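Local coordinates for LbaCas13a H328A (C2c2) (PDB 5WLH), which binds CRISPR guide RNA and, as a Cas13a nuclease, probably cleaves single-stranded RNA once the guide has recognised its target, at residues Pro649-Asn654 with Tyr717-Tyr722. Residues are numbered along the deposited sequence; the frame is centred on the assembly and turned at random.
Sequences PMFYKN and YNALYY. With nucleotides of chain B.
Tyr-652 and Phe-651 meet Leu-720 and Ala-719 in a buried loop-on-helix contact, where the loop between helices 635-645 and 654-665 leans on helix 709-732 of this Cas13a protein. The hydroxyl end of Tyr-652 does the touching: OH lies 3.5 Å from CD1 of Leu-720, whose methyl approaches the ring obliquely. Leu-720 sets CG anti to its backbone N (chi1 -163°), which swings CD1 toward the loop although the bond from CA to CB does not aim at it; its branched end also packs on Phe-687 and Val-691. One residue earlier, Ala-719 suits a place facing the loop, since its lone methyl lets the larger Phe-651 ring settle nearby; CD2 of Phe-651 lies 4.4 Å from CB of Ala-719. No hydrogen bond joins the two segments, and the contact is a small one of van der Waals touches; the buried Tyr-652 OH is instead hydrogen-bonded to Val-865 O. Behind this layer, Met-650 CG lies 3.7 Å above one face of the Phe-651 ring, toward its rim, and Phe-716 meets that ring edge-to-face. On another side of the helix, Asn-718 faces the RNA, its amide serving two partners: OD1 accepts a hydrogen bond from Arg-684 NH2 while ND2 gives one to OP2 of A38 of chain B. A leucine here, with no amide to donate or accept, would probably leave the A38 phosphate without this N-H donor and Arg-684 without this acceptor. The ND2 of Asn-718 reaches OP2 of A38 at 3.2 Å, a bent bond with an N-H...O angle of 137°.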
# COMPACT_ATOMS: atom_id res chain seq x y z
N PRO A 649 -17.02 -36.97 -5.76
CA PRO A 649 -17.61 -38.32 -5.73
C PRO A 649 -17.94 -38.87 -7.11
O PRO A 649 -18.43 -40.00 -7.20
CB PRO A 649 -18.87 -38.14 -4.89
CG PRO A 649 -19.16 -36.70 -4.89
CD PRO A 649 -17.87 -35.99 -5.05
N MET A 650 -17.69 -38.11 -8.17
CA MET A 650 -17.78 -38.65 -9.52
C MET A 650 -16.56 -39.48 -9.88
O MET A 650 -16.61 -40.27 -10.82
CB MET A 650 -17.95 -37.51 -10.53
CG MET A 650 -18.14 -37.92 -11.97
SD MET A 650 -18.54 -36.49 -13.00
CE MET A 650 -19.99 -35.87 -12.14
N PHE A 651 -15.46 -39.32 -9.13
CA PHE A 651 -14.20 -39.96 -9.49
C PHE A 651 -13.56 -40.74 -8.36
O PHE A 651 -12.61 -41.49 -8.62
CB PHE A 651 -13.21 -38.90 -10.01
CG PHE A 651 -13.74 -38.13 -11.19
CD1 PHE A 651 -13.65 -38.66 -12.47
CD2 PHE A 651 -14.37 -36.91 -11.02
CE1 PHE A 651 -14.16 -37.97 -13.56
CE2 PHE A 651 -14.88 -36.22 -12.11
CZ PHE A 651 -14.77 -36.75 -13.38
N TYR A 652 -14.05 -40.63 -7.12
CA TYR A 652 -13.46 -41.35 -6.01
C TYR A 652 -14.57 -41.91 -5.13
O TYR A 652 -15.72 -41.46 -5.17
CB TYR A 652 -12.52 -40.44 -5.20
CG TYR A 652 -11.35 -39.93 -6.02
CD1 TYR A 652 -10.25 -40.74 -6.28
CD2 TYR A 652 -11.37 -38.65 -6.57
CE1 TYR A 652 -9.19 -40.28 -7.04
CE2 TYR A 652 -10.32 -38.19 -7.34
CZ TYR A 652 -9.23 -39.01 -7.57
OH TYR A 652 -8.18 -38.54 -8.33
N LYS A 653 -14.22 -42.92 -4.35
CA LYS A 653 -15.17 -43.57 -3.46
C LYS A 653 -15.54 -42.65 -2.30
O LYS A 653 -14.67 -42.01 -1.71
CB LYS A 653 -14.60 -44.88 -2.94
CG LYS A 653 -14.22 -45.85 -4.05
CD LYS A 653 -14.00 -47.27 -3.52
CE LYS A 653 -12.65 -47.41 -2.83
NZ LYS A 653 -12.42 -48.80 -2.34
N ASN A 654 -16.83 -42.62 -1.96
CA ASN A 654 -17.30 -41.80 -0.85
C ASN A 654 -16.48 -42.06 0.42
O ASN A 654 -16.11 -41.12 1.13
CB ASN A 654 -18.78 -42.06 -0.58
CG ASN A 654 -19.69 -41.46 -1.66
OD1 ASN A 654 -19.23 -40.98 -2.69
ND2 ASN A 654 -21.00 -41.49 -1.42
N TYR A 717 -10.30 -32.85 -13.81
CA TYR A 717 -9.17 -31.97 -13.49
C TYR A 717 -9.60 -30.82 -12.58
O TYR A 717 -8.84 -30.40 -11.71
CB TYR A 717 -8.52 -31.45 -14.76
CG TYR A 717 -7.75 -32.54 -15.47
CD1 TYR A 717 -6.73 -33.22 -14.82
CD2 TYR A 717 -8.07 -32.92 -16.76
CE1 TYR A 717 -6.03 -34.23 -15.45
CE2 TYR A 717 -7.37 -33.93 -17.40
CZ TYR A 717 -6.36 -34.58 -16.74
OH TYR A 717 -5.66 -35.59 -17.37
N ASN A 718 -10.82 -30.32 -12.77
CA ASN A 718 -11.37 -29.31 -11.88
C ASN A 718 -11.58 -29.87 -10.48
O ASN A 718 -11.31 -29.20 -9.48
CB ASN A 718 -12.68 -28.78 -12.43
CG ASN A 718 -12.48 -27.81 -13.59
OD1 ASN A 718 -11.41 -27.23 -13.73
ND2 ASN A 718 -13.51 -27.64 -14.41
N ALA A 719 -12.06 -31.11 -10.39
CA ALA A 719 -12.24 -31.75 -9.09
C ALA A 719 -10.90 -31.96 -8.40
O ALA A 719 -10.75 -31.67 -7.20
CB ALA A 719 -12.97 -33.08 -9.26
N LEU A 720 -9.92 -32.49 -9.13
CA LEU A 720 -8.61 -32.73 -8.55
C LEU A 720 -7.97 -31.42 -8.10
O LEU A 720 -7.33 -31.37 -7.04
CB LEU A 720 -7.72 -33.44 -9.56
CG LEU A 720 -6.47 -34.12 -9.02
CD1 LEU A 720 -6.84 -35.30 -8.14
CD2 LEU A 720 -5.57 -34.57 -10.16
N TYR A 721 -8.14 -30.36 -8.89
CA TYR A 721 -7.58 -29.06 -8.53
C TYR A 721 -8.14 -28.57 -7.20
O TYR A 721 -7.40 -28.06 -6.35
CB TYR A 721 -7.89 -28.05 -9.63
CG TYR A 721 -6.96 -26.86 -9.61
CD1 TYR A 721 -5.62 -27.02 -9.87
CD2 TYR A 721 -7.43 -25.58 -9.30
CE1 TYR A 721 -4.76 -25.94 -9.87
CE2 TYR A 721 -6.58 -24.50 -9.29
CZ TYR A 721 -5.25 -24.68 -9.57
OH TYR A 721 -4.38 -23.61 -9.56
N TYR A 722 -9.46 -28.68 -7.03
CA TYR A 722 -10.08 -28.25 -5.78
C TYR A 722 -9.62 -29.13 -4.62
O TYR A 722 -9.24 -28.63 -3.56
CB TYR A 722 -11.61 -28.27 -5.88
CG TYR A 722 -12.24 -27.89 -4.56
CD1 TYR A 722 -12.24 -26.56 -4.13
CD2 TYR A 722 -12.76 -28.85 -3.71
CE1 TYR A 722 -12.78 -26.20 -2.91
CE2 TYR A 722 -13.30 -28.50 -2.48
CZ TYR A 722 -13.31 -27.17 -2.09
OH TYR A 722 -13.85 -26.81 -0.87
P A B 38 -14.70 -24.02 -15.05
OP1 A B 38 -15.83 -23.07 -15.22
OP2 A B 38 -14.59 -25.15 -16.03
O5' A B 38 -13.29 -23.29 -15.13
C5' A B 38 -12.09 -23.98 -14.81
C4' A B 38 -10.99 -23.64 -15.78
O4' A B 38 -11.10 -24.46 -16.97
C3' A B 38 -10.97 -22.19 -16.26
O3' A B 38 -9.62 -21.79 -16.47
C2' A B 38 -11.65 -22.27 -17.62
O2' A B 38 -11.29 -21.24 -18.51
C1' A B 38 -11.15 -23.62 -18.11
N9 A B 38 -11.99 -24.25 -19.13
C8 A B 38 -13.32 -24.59 -19.07
N7 A B 38 -13.77 -25.13 -20.17
C5 A B 38 -12.66 -25.15 -21.01
C6 A B 38 -12.47 -25.61 -22.33
N6 A B 38 -13.45 -26.15 -23.05
N1 A B 38 -11.25 -25.48 -22.87
C2 A B 38 -10.27 -24.93 -22.14
N3 A B 38 -10.32 -24.46 -20.89
C4 A B 38 -11.56 -24.61 -20.38